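Local atomic coordinates of probable porin (Pseudomonas aeruginosa, PDB entry 4FSP), a protein that forms a beta-barrel in the outer membrane and probably serves as a porin for small solutes. Residues Y204-D209 with L228-R233; D239-D244 with G268-R273; R115-E120 with S152-G157; T132-Y137 with D300-N305. All blocks are in the same frame, centred on the assembly; numbering follows the deposited sequence.

Contact 1 (Y204-D209 with L228-R233); sequences YRIAPD and LGLKGR. With C8E ((hydroxyethyloxy)tri(ethyloxy)octane), chain J.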
loop_
_atom_site.group_PDB
_atom_site.type_symbol
_atom_site.label_atom_id
_atom_site.label_comp_id
_atom_site.label_asym_id
_atom_site.label_seq_id
_atom_site.Cartn_x
_atom_site.Cartn_y
_atom_site.Cartn_z
ATOM N N TYR A 204 11.500 13.937 -5.614
ATOM C CA TYR A 204 12.530 14.616 -6.390
ATOM C C TYR A 204 13.556 13.640 -6.928
ATOM O O TYR A 204 14.149 12.868 -6.160
ATOM C CB TYR A 204 13.220 15.672 -5.526
ATOM C CG TYR A 204 14.416 16.318 -6.179
ATOM C CD1 TYR A 204 14.302 16.932 -7.413
ATOM C CD2 TYR A 204 15.649 16.337 -5.551
ATOM C CE1 TYR A 204 15.380 17.534 -8.013
ATOM C CE2 TYR A 204 16.741 16.936 -6.149
ATOM C CZ TYR A 204 16.592 17.534 -7.385
ATOM O OH TYR A 204 17.650 18.144 -8.013
ATOM N N ARG A 205 13.759 13.674 -8.246
ATOM C CA ARG A 205 14.779 12.851 -8.883
ATOM C C ARG A 205 16.115 13.534 -8.661
ATOM O O ARG A 205 16.418 14.537 -9.302
ATOM C CB ARG A 205 14.512 12.710 -10.383
ATOM C CG ARG A 205 13.139 12.170 -10.716
ATOM C CD ARG A 205 13.045 10.667 -10.471
ATOM N NE ARG A 205 13.633 9.872 -11.552
ATOM C CZ ARG A 205 14.772 9.190 -11.452
ATOM N NH1 ARG A 205 15.454 9.199 -10.314
ATOM N NH2 ARG A 205 15.222 8.490 -12.488
ATOM N N ILE A 206 16.911 13.007 -7.741
ATOM C CA ILE A 206 18.198 13.612 -7.435
ATOM C C ILE A 206 19.195 13.277 -8.531
ATOM O O ILE A 206 20.046 14.083 -8.895
ATOM C CB ILE A 206 18.742 13.067 -6.109
ATOM C CG1 ILE A 206 17.765 13.394 -4.976
ATOM C CG2 ILE A 206 20.138 13.614 -5.826
ATOM C CD1 ILE A 206 17.824 12.421 -3.818
ATOM N N ALA A 207 19.094 12.056 -9.024
ATOM C CA ALA A 207 19.974 11.538 -10.050
ATOM C C ALA A 207 19.222 10.333 -10.574
ATOM O O ALA A 207 18.249 9.906 -9.948
ATOM C CB ALA A 207 21.313 11.133 -9.448
ATOM N N PRO A 208 19.639 9.790 -11.725
ATOM C CA PRO A 208 18.798 8.752 -12.333
ATOM C C PRO A 208 18.505 7.547 -11.428
ATOM O O PRO A 208 17.414 6.984 -11.519
ATOM C CB PRO A 208 19.582 8.343 -13.589
ATOM C CG PRO A 208 20.918 9.053 -13.504
ATOM C CD PRO A 208 20.723 10.230 -12.622
ATOM N N ASP A 209 19.433 7.184 -10.550
ATOM C CA ASP A 209 19.196 6.073 -9.628
ATOM C C ASP A 209 18.801 6.509 -8.204
ATOM O O ASP A 209 18.732 5.675 -7.303
ATOM C CB ASP A 209 20.447 5.192 -9.548
ATOM C CG ASP A 209 20.750 4.482 -10.852
ATOM O OD1 ASP A 209 19.811 3.914 -11.457
ATOM O OD2 ASP A 209 21.929 4.495 -11.266
ATOM N N LEU A 228 10.086 11.362 5.487
ATOM C CA LEU A 228 11.239 11.689 4.643
ATOM C C LEU A 228 11.857 10.389 4.199
ATOM O O LEU A 228 12.101 9.506 5.021
ATOM C CB LEU A 228 12.279 12.520 5.404
ATOM C CG LEU A 228 13.499 12.973 4.589
ATOM C CD1 LEU A 228 13.067 13.904 3.439
ATOM C CD2 LEU A 228 14.517 13.685 5.482
ATOM N N GLY A 229 12.105 10.263 2.900
ATOM C CA GLY A 229 12.591 9.008 2.364
ATOM C C GLY A 229 13.618 9.157 1.256
ATOM O O GLY A 229 13.675 10.167 0.554
ATOM N N LEU A 230 14.434 8.131 1.083
ATOM C CA LEU A 230 15.475 8.138 0.060
ATOM C C LEU A 230 15.540 6.746 -0.539
ATOM O O LEU A 230 15.649 5.756 0.201
ATOM C CB LEU A 230 16.837 8.481 0.693
ATOM C CG LEU A 230 18.031 8.378 -0.273
ATOM C CD1 LEU A 230 17.925 9.463 -1.323
ATOM C CD2 LEU A 230 19.401 8.480 0.459
ATOM N N LYS A 231 15.469 6.659 -1.863
ATOM C CA LYS A 231 15.669 5.387 -2.548
ATOM C C LYS A 231 16.818 5.480 -3.541
ATOM O O LYS A 231 16.900 6.447 -4.307
ATOM C CB LYS A 231 14.399 4.997 -3.291
ATOM C CG LYS A 231 13.214 4.746 -2.385
ATOM C CD LYS A 231 11.987 4.507 -3.243
ATOM C CE LYS A 231 10.815 4.017 -2.423
ATOM N NZ LYS A 231 9.743 3.529 -3.333
ATOM N N GLY A 232 17.691 4.474 -3.544
ATOM C CA GLY A 232 18.828 4.465 -4.447
ATOM C C GLY A 232 19.162 3.089 -4.998
ATOM O O GLY A 232 18.825 2.074 -4.372
ATOM N N ARG A 233 19.811 3.057 -6.169
ATOM C CA ARG A 233 20.287 1.813 -6.788
ATOM C C ARG A 233 21.711 2.012 -7.280
ATOM O O ARG A 233 22.002 3.022 -7.906
ATOM C CB ARG A 233 19.436 1.439 -8.011
ATOM C CG ARG A 233 17.960 1.754 -7.892
ATOM C CD ARG A 233 17.309 0.875 -6.841
ATOM N NE ARG A 233 15.969 1.309 -6.447
ATOM C CZ ARG A 233 14.847 0.851 -6.995
ATOM N NH1 ARG A 233 14.902 -0.045 -7.970
ATOM N NH2 ARG A 233 13.671 1.295 -6.573
HETATM C C1 C8E J . 12.416 15.731 0.105
HETATM C C2 C8E J . 13.352 16.298 -0.948
HETATM C C3 C8E J . 14.563 15.371 -0.942
HETATM C C4 C8E J . 15.806 16.149 -0.536
HETATM C C5 C8E J . 17.034 15.290 -0.897
HETATM C C6 C8E J . 17.992 16.167 -1.725
HETATM C C7 C8E J . 19.351 15.472 -1.954
HETATM C C8 C8E J . 20.222 16.510 -2.667
HETATM O O9 C8E J . 21.483 15.968 -3.129
HETATM C C10 C8E J . 22.016 16.955 -4.036
HETATM C C11 C8E J . 23.298 16.444 -4.669
HETATM O O12 C8E J . 23.141 16.798 -6.063
#

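Contact 2 (D239-D244 with G268-R273); sequences DSLESD and GSLTYR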
loop_
_atom_site.group_PDB
_atom_site.type_symbol
_atom_site.label_atom_id
_atom_site.label_comp_id
_atom_site.label_asym_id
_atom_site.label_seq_id
_atom_site.Cartn_x
_atom_site.Cartn_y
_atom_site.Cartn_z
ATOM N N ASP A 239 24.272 -7.044 -11.850
ATOM C CA ASP A 239 23.256 -7.071 -10.801
ATOM C C ASP A 239 23.127 -5.689 -10.152
ATOM O O ASP A 239 23.728 -4.723 -10.613
ATOM C CB ASP A 239 23.610 -8.121 -9.747
ATOM C CG ASP A 239 23.885 -9.482 -10.355
ATOM O OD1 ASP A 239 23.105 -9.920 -11.230
ATOM O OD2 ASP A 239 24.896 -10.107 -9.962
ATOM N N SER A 240 22.342 -5.590 -9.087
ATOM C CA SER A 240 22.133 -4.297 -8.444
ATOM C C SER A 240 21.821 -4.380 -6.960
ATOM O O SER A 240 21.302 -5.381 -6.464
ATOM C CB SER A 240 21.041 -3.492 -9.153
ATOM O OG SER A 240 19.808 -4.182 -9.133
ATOM N N LEU A 241 22.160 -3.300 -6.268
ATOM C CA LEU A 241 21.919 -3.145 -4.849
ATOM C C LEU A 241 20.974 -1.958 -4.701
ATOM O O LEU A 241 21.244 -0.872 -5.225
ATOM C CB LEU A 241 23.243 -2.868 -4.130
ATOM C CG LEU A 241 23.191 -2.725 -2.612
ATOM C CD1 LEU A 241 22.399 -3.883 -2.047
ATOM C CD2 LEU A 241 24.598 -2.709 -2.045
ATOM N N GLU A 242 19.857 -2.176 -4.016
ATOM C CA GLU A 242 18.855 -1.143 -3.832
ATOM C C GLU A 242 18.717 -0.832 -2.353
ATOM O O GLU A 242 18.874 -1.711 -1.504
ATOM C CB GLU A 242 17.502 -1.611 -4.377
ATOM C CG GLU A 242 17.603 -2.361 -5.699
ATOM C CD GLU A 242 16.273 -2.957 -6.144
ATOM O OE1 GLU A 242 15.404 -3.203 -5.280
ATOM O OE2 GLU A 242 16.094 -3.176 -7.359
ATOM N N SER A 243 18.406 0.420 -2.047
ATOM C CA SER A 243 18.262 0.841 -0.664
ATOM C C SER A 243 17.012 1.673 -0.578
ATOM O O SER A 243 16.651 2.355 -1.534
ATOM C CB SER A 243 19.459 1.678 -0.241
ATOM O OG SER A 243 19.788 2.588 -1.283
ATOM N N ASP A 244 16.361 1.641 0.577
ATOM C CA ASP A 244 15.073 2.294 0.732
ATOM C C ASP A 244 15.103 2.726 2.184
ATOM O O ASP A 244 15.121 1.886 3.080
ATOM C CB ASP A 244 13.956 1.260 0.427
ATOM C CG ASP A 244 12.532 1.800 0.640
ATOM O OD1 ASP A 244 12.347 2.866 1.270
ATOM O OD2 ASP A 244 11.563 1.130 0.191
ATOM N N GLY A 268 13.886 0.702 7.012
ATOM C CA GLY A 268 14.733 0.715 5.839
ATOM C C GLY A 268 15.109 -0.659 5.338
ATOM O O GLY A 268 15.053 -1.637 6.087
ATOM N N SER A 269 15.505 -0.733 4.069
ATOM C CA SER A 269 15.860 -2.005 3.463
ATOM C C SER A 269 17.029 -1.888 2.529
ATOM O O SER A 269 17.302 -0.820 1.957
ATOM C CB SER A 269 14.695 -2.589 2.658
ATOM O OG SER A 269 14.378 -1.761 1.545
ATOM N N LEU A 270 17.681 -3.031 2.352
ATOM C CA LEU A 270 18.785 -3.192 1.438
ATOM C C LEU A 270 18.493 -4.451 0.647
ATOM O O LEU A 270 18.350 -5.533 1.231
ATOM C CB LEU A 270 20.073 -3.382 2.234
ATOM C CG LEU A 270 21.334 -3.155 1.425
ATOM C CD1 LEU A 270 21.265 -1.770 0.822
ATOM C CD2 LEU A 270 22.530 -3.280 2.338
ATOM N N THR A 271 18.393 -4.335 -0.672
ATOM C CA THR A 271 18.098 -5.514 -1.488
ATOM C C THR A 271 19.164 -5.795 -2.538
ATOM O O THR A 271 19.477 -4.937 -3.370
ATOM C CB THR A 271 16.753 -5.380 -2.206
ATOM O OG1 THR A 271 15.715 -5.201 -1.234
ATOM C CG2 THR A 271 16.478 -6.630 -3.046
ATOM N N TYR A 272 19.710 -7.006 -2.503
ATOM C CA TYR A 272 20.660 -7.446 -3.515
ATOM C C TYR A 272 19.925 -8.276 -4.571
ATOM O O TYR A 272 19.518 -9.411 -4.312
ATOM C CB TYR A 272 21.755 -8.270 -2.862
ATOM C CG TYR A 272 22.867 -8.641 -3.795
ATOM C CD1 TYR A 272 23.213 -7.818 -4.856
ATOM C CD2 TYR A 272 23.572 -9.818 -3.621
ATOM C CE1 TYR A 272 24.241 -8.154 -5.714
ATOM C CE2 TYR A 272 24.601 -10.169 -4.477
ATOM C CZ TYR A 272 24.929 -9.333 -5.521
ATOM O OH TYR A 272 25.951 -9.679 -6.374
ATOM N N ARG A 273 19.754 -7.701 -5.758
ATOM C CA ARG A 273 18.947 -8.302 -6.815
ATOM C C ARG A 273 19.802 -8.829 -7.977
ATOM O O ARG A 273 20.448 -8.050 -8.683
ATOM C CB ARG A 273 17.943 -7.268 -7.329
ATOM C CG ARG A 273 16.871 -7.827 -8.223
ATOM C CD ARG A 273 15.906 -6.738 -8.645
ATOM N NE ARG A 273 15.364 -5.983 -7.517
ATOM C CZ ARG A 273 14.289 -6.339 -6.819
ATOM N NH1 ARG A 273 13.636 -7.457 -7.117
ATOM N NH2 ARG A 273 13.870 -5.577 -5.815
HETATM O O HOH W 1 15.681 -2.467 -0.554
HETATM O O HOH W 2 12.119 -1.775 0.469
#

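Contact 3 (R115-E120 with S152-G157); sequences RLSRSE and SGELSG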
loop_
_atom_site.group_PDB
_atom_site.type_symbol
_atom_site.label_atom_id
_atom_site.label_comp_id
_atom_site.label_asym_id
_atom_site.label_seq_id
_atom_site.Cartn_x
_atom_site.Cartn_y
_atom_site.Cartn_z
ATOM N N ARG A 115 -7.053 17.881 -16.407
ATOM C CA ARG A 115 -5.703 17.788 -16.890
ATOM C C ARG A 115 -5.344 19.126 -17.554
ATOM O O ARG A 115 -6.070 19.626 -18.423
ATOM C CB ARG A 115 -5.660 16.616 -17.860
ATOM C CG ARG A 115 -4.325 16.190 -18.290
ATOM C CD ARG A 115 -3.793 14.920 -17.635
ATOM N NE ARG A 115 -2.357 14.957 -17.934
ATOM C CZ ARG A 115 -1.765 14.313 -18.933
ATOM N NH1 ARG A 115 -2.463 13.474 -19.690
ATOM N NH2 ARG A 115 -0.457 14.476 -19.140
ATOM N N LEU A 116 -4.238 19.717 -17.107
ATOM C CA LEU A 116 -3.768 21.013 -17.602
ATOM C C LEU A 116 -2.247 21.038 -17.482
ATOM O O LEU A 116 -1.701 20.703 -16.416
ATOM C CB LEU A 116 -4.363 22.156 -16.774
ATOM C CG LEU A 116 -3.808 23.548 -17.072
ATOM C CD1 LEU A 116 -4.103 23.910 -18.515
ATOM C CD2 LEU A 116 -4.397 24.591 -16.125
ATOM N N SER A 117 -1.567 21.423 -18.562
ATOM C CA SER A 117 -0.107 21.397 -18.605
ATOM C C SER A 117 0.436 20.059 -18.075
ATOM O O SER A 117 0.062 18.990 -18.572
ATOM C CB SER A 117 0.462 22.583 -17.812
ATOM O OG SER A 117 1.819 22.798 -18.151
ATOM N N ARG A 118 1.287 20.103 -17.051
ATOM C CA ARG A 118 1.832 18.854 -16.500
ATOM C C ARG A 118 1.226 18.540 -15.144
ATOM O O ARG A 118 1.866 17.921 -14.280
ATOM C CB ARG A 118 3.358 18.940 -16.389
ATOM C CG ARG A 118 4.044 18.979 -17.735
ATOM C CD ARG A 118 5.549 19.151 -17.622
ATOM N NE ARG A 118 6.145 18.900 -18.927
ATOM C CZ ARG A 118 6.345 19.837 -19.845
ATOM N NH1 ARG A 118 6.030 21.099 -19.582
ATOM N NH2 ARG A 118 6.875 19.511 -21.016
ATOM N N SER A 119 -0.015 18.977 -14.960
ATOM C CA SER A 119 -0.682 18.812 -13.682
ATOM C C SER A 119 -1.993 18.081 -13.897
ATOM O O SER A 119 -2.537 18.081 -15.009
ATOM C CB SER A 119 -0.918 20.174 -13.022
ATOM O OG SER A 119 0.318 20.859 -12.844
ATOM N N GLU A 120 -2.482 17.434 -12.841
ATOM C CA GLU A 120 -3.737 16.686 -12.906
ATOM C C GLU A 120 -4.479 16.819 -11.582
ATOM O O GLU A 120 -3.863 16.749 -10.505
ATOM C CB GLU A 120 -3.513 15.193 -13.258
ATOM C CG GLU A 120 -4.832 14.347 -13.293
ATOM C CD GLU A 120 -4.635 12.904 -13.804
ATOM O OE1 GLU A 120 -5.538 12.057 -13.623
ATOM O OE2 GLU A 120 -3.575 12.602 -14.397
ATOM N N SER A 152 1.342 17.361 -9.688
ATOM C CA SER A 152 1.891 18.379 -10.567
ATOM C C SER A 152 3.370 18.134 -10.804
ATOM O O SER A 152 4.149 17.967 -9.845
ATOM C CB SER A 152 1.666 19.772 -9.956
ATOM O OG SER A 152 2.034 20.795 -10.870
ATOM N N GLY A 153 3.747 18.089 -12.076
ATOM C CA GLY A 153 5.138 17.912 -12.452
ATOM C C GLY A 153 5.578 19.038 -13.382
ATOM O O GLY A 153 6.270 18.790 -14.375
ATOM N N GLU A 154 5.178 20.274 -13.070
ATOM C CA GLU A 154 5.557 21.420 -13.887
ATOM C C GLU A 154 7.076 21.602 -13.891
ATOM O O GLU A 154 7.652 22.062 -14.877
ATOM C CB GLU A 154 4.847 22.708 -13.424
ATOM C CG GLU A 154 3.323 22.662 -13.485
ATOM C CD GLU A 154 2.780 22.344 -14.876
ATOM O OE1 GLU A 154 3.448 22.694 -15.876
ATOM O OE2 GLU A 154 1.680 21.742 -14.974
ATOM N N LEU A 155 7.736 21.217 -12.807
ATOM C CA LEU A 155 9.195 21.316 -12.767
ATOM C C LEU A 155 9.854 19.965 -13.038
ATOM O O LEU A 155 9.548 18.962 -12.375
ATOM C CB LEU A 155 9.658 21.870 -11.419
ATOM C CG LEU A 155 9.228 23.311 -11.154
ATOM C CD1 LEU A 155 9.570 23.749 -9.737
ATOM C CD2 LEU A 155 9.909 24.208 -12.160
ATOM N N SER A 156 10.769 19.946 -14.004
ATOM C CA SER A 156 11.460 18.719 -14.389
ATOM C C SER A 156 12.123 18.020 -13.192
ATOM O O SER A 156 12.797 18.660 -12.379
ATOM C CB SER A 156 12.496 19.016 -15.475
ATOM O OG SER A 156 12.817 17.840 -16.193
ATOM N N GLY A 157 11.908 16.710 -13.076
ATOM C CA GLY A 157 12.469 15.930 -11.981
ATOM C C GLY A 157 11.757 16.083 -10.643
ATOM O O GLY A 157 12.135 15.449 -9.657
HETATM O O HOH W 3 5.639 22.580 -17.046
#

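Contact 4 (T132-Y137 with D300-N305); sequences TIQPNY and DPYLVN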
loop_
_atom_site.group_PDB
_atom_site.type_symbol
_atom_site.label_atom_id
_atom_site.label_comp_id
_atom_site.label_asym_id
_atom_site.label_seq_id
_atom_site.Cartn_x
_atom_site.Cartn_y
_atom_site.Cartn_z
ATOM N N THR A 132 2.016 8.222 3.420
ATOM C CA THR A 132 1.108 8.484 4.531
ATOM C C THR A 132 -0.222 7.781 4.354
ATOM O O THR A 132 -1.073 7.823 5.247
ATOM C CB THR A 132 0.793 9.982 4.636
ATOM O OG1 THR A 132 0.254 10.429 3.386
ATOM C CG2 THR A 132 2.059 10.775 4.943
ATOM N N ILE A 133 -0.417 7.179 3.183
ATOM C CA ILE A 133 -1.642 6.441 2.913
ATOM C C ILE A 133 -1.469 5.506 1.716
ATOM O O ILE A 133 -1.349 5.961 0.577
ATOM C CB ILE A 133 -2.850 7.388 2.755
ATOM C CG1 ILE A 133 -4.027 6.650 2.102
ATOM C CG2 ILE A 133 -2.448 8.649 1.978
ATOM C CD1 ILE A 133 -5.310 7.458 2.080
ATOM N N GLN A 134 -1.409 4.205 2.015
ATOM C CA GLN A 134 -1.182 3.124 1.046
ATOM C C GLN A 134 -2.353 2.136 1.093
ATOM O O GLN A 134 -2.781 1.754 2.177
ATOM C CB GLN A 134 0.089 2.343 1.426
ATOM C CG GLN A 134 1.380 3.080 1.202
ATOM C CD GLN A 134 2.010 2.725 -0.116
ATOM O OE1 GLN A 134 2.218 3.584 -0.989
ATOM N NE2 GLN A 134 2.329 1.446 -0.276
ATOM N N PRO A 135 -2.836 1.677 -0.076
ATOM C CA PRO A 135 -3.974 0.745 -0.096
ATOM C C PRO A 135 -3.665 -0.564 0.622
ATOM O O PRO A 135 -2.496 -0.956 0.734
ATOM C CB PRO A 135 -4.178 0.462 -1.587
ATOM C CG PRO A 135 -2.854 0.772 -2.224
ATOM C CD PRO A 135 -2.242 1.870 -1.412
ATOM N N ASN A 136 -4.704 -1.221 1.128
ATOM C CA ASN A 136 -4.565 -2.602 1.586
ATOM C C ASN A 136 -4.824 -3.515 0.385
ATOM O O ASN A 136 -5.906 -3.485 -0.195
ATOM C CB ASN A 136 -5.538 -2.904 2.733
ATOM C CG ASN A 136 -5.270 -4.260 3.395
ATOM O OD1 ASN A 136 -4.735 -5.178 2.769
ATOM N ND2 ASN A 136 -5.650 -4.387 4.664
ATOM N N TYR A 137 -3.830 -4.307 -0.005
ATOM C CA TYR A 137 -3.946 -5.078 -1.246
ATOM C C TYR A 137 -4.360 -6.538 -1.030
ATOM O O TYR A 137 -4.860 -7.189 -1.947
ATOM C CB TYR A 137 -2.647 -4.997 -2.063
ATOM C CG TYR A 137 -2.533 -3.775 -2.963
ATOM C CD1 TYR A 137 -3.605 -3.357 -3.750
ATOM C CD2 TYR A 137 -1.350 -3.041 -3.025
ATOM C CE1 TYR A 137 -3.499 -2.239 -4.576
ATOM C CE2 TYR A 137 -1.234 -1.924 -3.846
ATOM C CZ TYR A 137 -2.310 -1.529 -4.621
ATOM O OH TYR A 137 -2.197 -0.420 -5.434
ATOM N N ASP A 300 -2.537 -0.140 4.457
ATOM C CA ASP A 300 -1.320 -0.752 4.979
ATOM C C ASP A 300 -0.345 0.356 5.386
ATOM O O ASP A 300 -0.263 1.404 4.714
ATOM C CB ASP A 300 -0.628 -1.606 3.911
ATOM C CG ASP A 300 -1.396 -2.855 3.563
ATOM O OD1 ASP A 300 -2.318 -3.240 4.312
ATOM O OD2 ASP A 300 -1.056 -3.467 2.534
ATOM N N PRO A 301 0.411 0.125 6.474
ATOM C CA PRO A 301 1.404 1.117 6.900
ATOM C C PRO A 301 2.597 1.108 5.943
ATOM O O PRO A 301 3.051 0.034 5.546
ATOM C CB PRO A 301 1.834 0.605 8.272
ATOM C CG PRO A 301 1.698 -0.951 8.133
ATOM C CD PRO A 301 0.530 -1.161 7.198
ATOM N N TYR A 302 3.112 2.279 5.583
ATOM C CA TYR A 302 4.279 2.340 4.706
ATOM C C TYR A 302 5.570 1.986 5.451
ATOM O O TYR A 302 6.445 2.839 5.638
ATOM C CB TYR A 302 4.393 3.739 4.112
ATOM C CG TYR A 302 5.326 3.838 2.938
ATOM C CD1 TYR A 302 5.136 3.054 1.803
ATOM C CD2 TYR A 302 6.392 4.733 2.947
ATOM C CE1 TYR A 302 5.987 3.160 0.694
ATOM C CE2 TYR A 302 7.252 4.849 1.845
ATOM C CZ TYR A 302 7.043 4.061 0.728
ATOM O OH TYR A 302 7.886 4.173 -0.361
ATOM N N LEU A 303 5.699 0.728 5.869
ATOM C CA LEU A 303 6.881 0.299 6.627
ATOM C C LEU A 303 7.538 -0.892 5.929
ATOM O O LEU A 303 6.833 -1.716 5.337
ATOM C CB LEU A 303 6.461 -0.091 8.047
ATOM C CG LEU A 303 5.878 0.984 8.975
ATOM C CD1 LEU A 303 5.267 0.342 10.217
ATOM C CD2 LEU A 303 6.977 1.952 9.388
ATOM N N VAL A 304 8.863 -1.016 5.976
ATOM C CA VAL A 304 9.453 -2.178 5.301
ATOM C C VAL A 304 9.248 -3.482 6.055
ATOM O O VAL A 304 9.047 -4.526 5.437
ATOM C CB VAL A 304 10.924 -2.013 4.818
ATOM C CG1 VAL A 304 11.367 -0.569 4.818
ATOM C CG2 VAL A 304 11.868 -2.912 5.575
ATOM N N ASN A 305 9.266 -3.429 7.380
ATOM C CA ASN A 305 9.025 -4.645 8.161
ATOM C C ASN A 305 7.543 -4.832 8.423
ATOM O O ASN A 305 7.094 -4.842 9.569
ATOM C CB ASN A 305 9.848 -4.649 9.454
ATOM C CG ASN A 305 11.312 -4.927 9.180
ATOM O OD1 ASN A 305 11.675 -5.151 8.019
ATOM N ND2 ASN A 305 12.166 -4.899 10.229
HETATM O O HOH W 4 -0.833 4.097 5.113
#

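Contact 1 (Y204-D209 with L228-R233)
Ile206 meets the segment 228-233 in two ways, through a bound octyl-tetraoxyethylene detergent and then directly at Leu230. At the start of the segment Leu228 touches the tail end of the detergent, its CD1 lying 3.9 Å from C1. The same alkyl chain runs on past the edge of the Tyr204 ring to Ile206, whose CG2 sits 3.8 Å from the first ether oxygen, O9. Such contacts suit a lipid-facing barrel surface. Leu230 makes the apolar contact itself: with its CG anti to the backbone N (chi1 174°) it extends toward the turn, bringing CD1 to 3.9 Å from Ile206 CD1, the two side chains crossing at about a right angle. Ile206 stands at a corner, where strand 193-205 gives way to the short turn into strand 210-219; together with Ala207 it forms a classic beta bulge. Within that turn Arg205 NH2 donates to Pro208 O at 2.8 Å, the acceptor lying near the guanidinium plane. Lys231 sends its amine away from the turn. At Gly232 and Arg233 the backbones close up on one carbonyl: Asp209 O receives a CA-H...O contact from Gly232 CA and a bent hydrogen bond from Arg233 N at 3.1 Å (136° at the hydrogen). The guanidinium of Arg233, poorly ordered, leads off toward Glu242, with which it forms a long, weak ion pair.

Contact 2 (D239-D244 with G268-R273)
Glu242 and Arg273 form a side-on salt bridge in which each carboxylate oxygen takes one nitrogen. NH2 of Arg273 meets Glu242 OE1 at 2.9 Å, almost straight (175°) and on the syn side, whereas NE approaches Glu242 OE2, also at 2.9 Å, from above the carboxylate plane. The two planes are therefore turned 41° apart, and a bend at chi3 (-52°) swings the arginine back toward the glutamate. Beneath them lies regular antiparallel pairing between strands 240-252 and 262-273, a hairpin of the barrel wall: Glu242 with Thr271 and Ser240 with Arg273 are hydrogen-bonded pairs, Thr271 N reaching Glu242 O at 2.8 Å. Farther along the polar face, one water joins Ser269 OG to Thr271 OG1, and a second links Ser269 OG with Asp244 OD2, itself salt-bridged to Arg246. The face carrying Leu241, Ser243, Leu270 and Tyr272 is largely apolar, Ser243 OG bonding weakly to Gly232 O. There Leu241 CD1 packs 3.7 Å from Leu270 CG, and the Tyr272 ring turns its edge to Ser240 O, with CD1 3.5 Å away. Such chemistry suits a porin wall, with charges and ordered water probably toward the lumen and the largely apolar face toward the membrane.

Contact 3 (R115-E120 with S152-G157)
Glu154 sends its carboxylate into the turn Leu116-Ser119, where both oxygens find donors. OE1 accepts from Ser117 OG at 2.8 Å, on the syn side. OE2 is gripped twice: the backbone N of Arg118 approaches on the syn side at 2.7 Å, and the Ser119 hydroxyl uses the anti lone pair, its OG 2.7 Å from OE2. A bend at chi2 (-57°) folds the glutamate back to reach all three. Such multiple donation would help to keep the carboxylate ionised and fixes its rotation. Ser119 OG and Ser152 OG lie 2.6 Å apart, which extends the polar chain to the second segment's start. The guanidinium of Arg118 does not reach the carboxylate; its NH1 donates a hydrogen bond to a water, which donates in turn to Glu154 OE1 and Glu154 O. Between backbones, Gly153 N donates to Arg118 O at 2.9 Å. Leu116 to Ser119 form a type II' turn, closed by Ser119 N to Leu116 O at 2.8 Å. It connects strands 105-116 and 119-123, while 152-157 leads from strand 148-152 to strand 158-168; since 119-123 pairs with 148-152, two successive turns at the same barrel rim, probably the periplasmic one, are stitched together.

Contact 4 (T132-Y137 with D300-N305)
Gln134 and Asp300 join two chain segments that are otherwise almost irregular, through one direct bond and one water. Asp300 N donates to Gln134 O at 3.0 Å, but the bond is bent and the donor stands 32° out of the carbonyl plane. In place of a matching return bond, a water accepts from Gln134 N and donates to Asp300 O at 2.8 Å. Farther on, the chain folds into an inverse gamma turn centred on Tyr302, with Leu303 N bonded to Pro301 O. The centre of the contact lies about 4 Å from the centre of the chain, far inside the ring of strands: both segments belong to long loops folded into the barrel, the arrangement by which OprD-family porins narrow their channel. Among the side chains, Gln134 lies against Tyr302. Its chain bends at chi2 (-96°), bringing the amide obliquely to the CD1 corner of the ring, where CD is 3.7 Å from Tyr302 CD1, the planes 56° apart. That ring also makes a cation-pi contact with Arg246 of the wall. The Asp300 carboxylate meets Asn136 crosswise, OD1 packing 3.3 Å from Asn136 CG. Asp300 OD2 faces another acceptor, Pro135 O, at 3.4 Å, a neighbourhood that might raise the acid's pKa somewhat. Asn136 OD1 is occupied elsewhere, accepting from Gly138 N.

In the fold
Contacts 3, 1 and 2 follow one another along the chain and round the barrel wall, all near one rim, whereas contact 4 belongs to the interior. Contact 1 adjoins both neighbours: its centre is about 19 Å from that of contact 3, to which Arg205 N is bonded through Gly157 O, and about 13 Å from that of contact 2, which it meets where strand 223-235 pairs with strand 240-252. Contact 4 spans the longest separation in sequence, and contacts 1 and 2 are nested within the loop it closes. Val304 packs against Ser269 of contact 2, so the infolded loop, which probably narrows the channel as in the family, touches the wall at these strands.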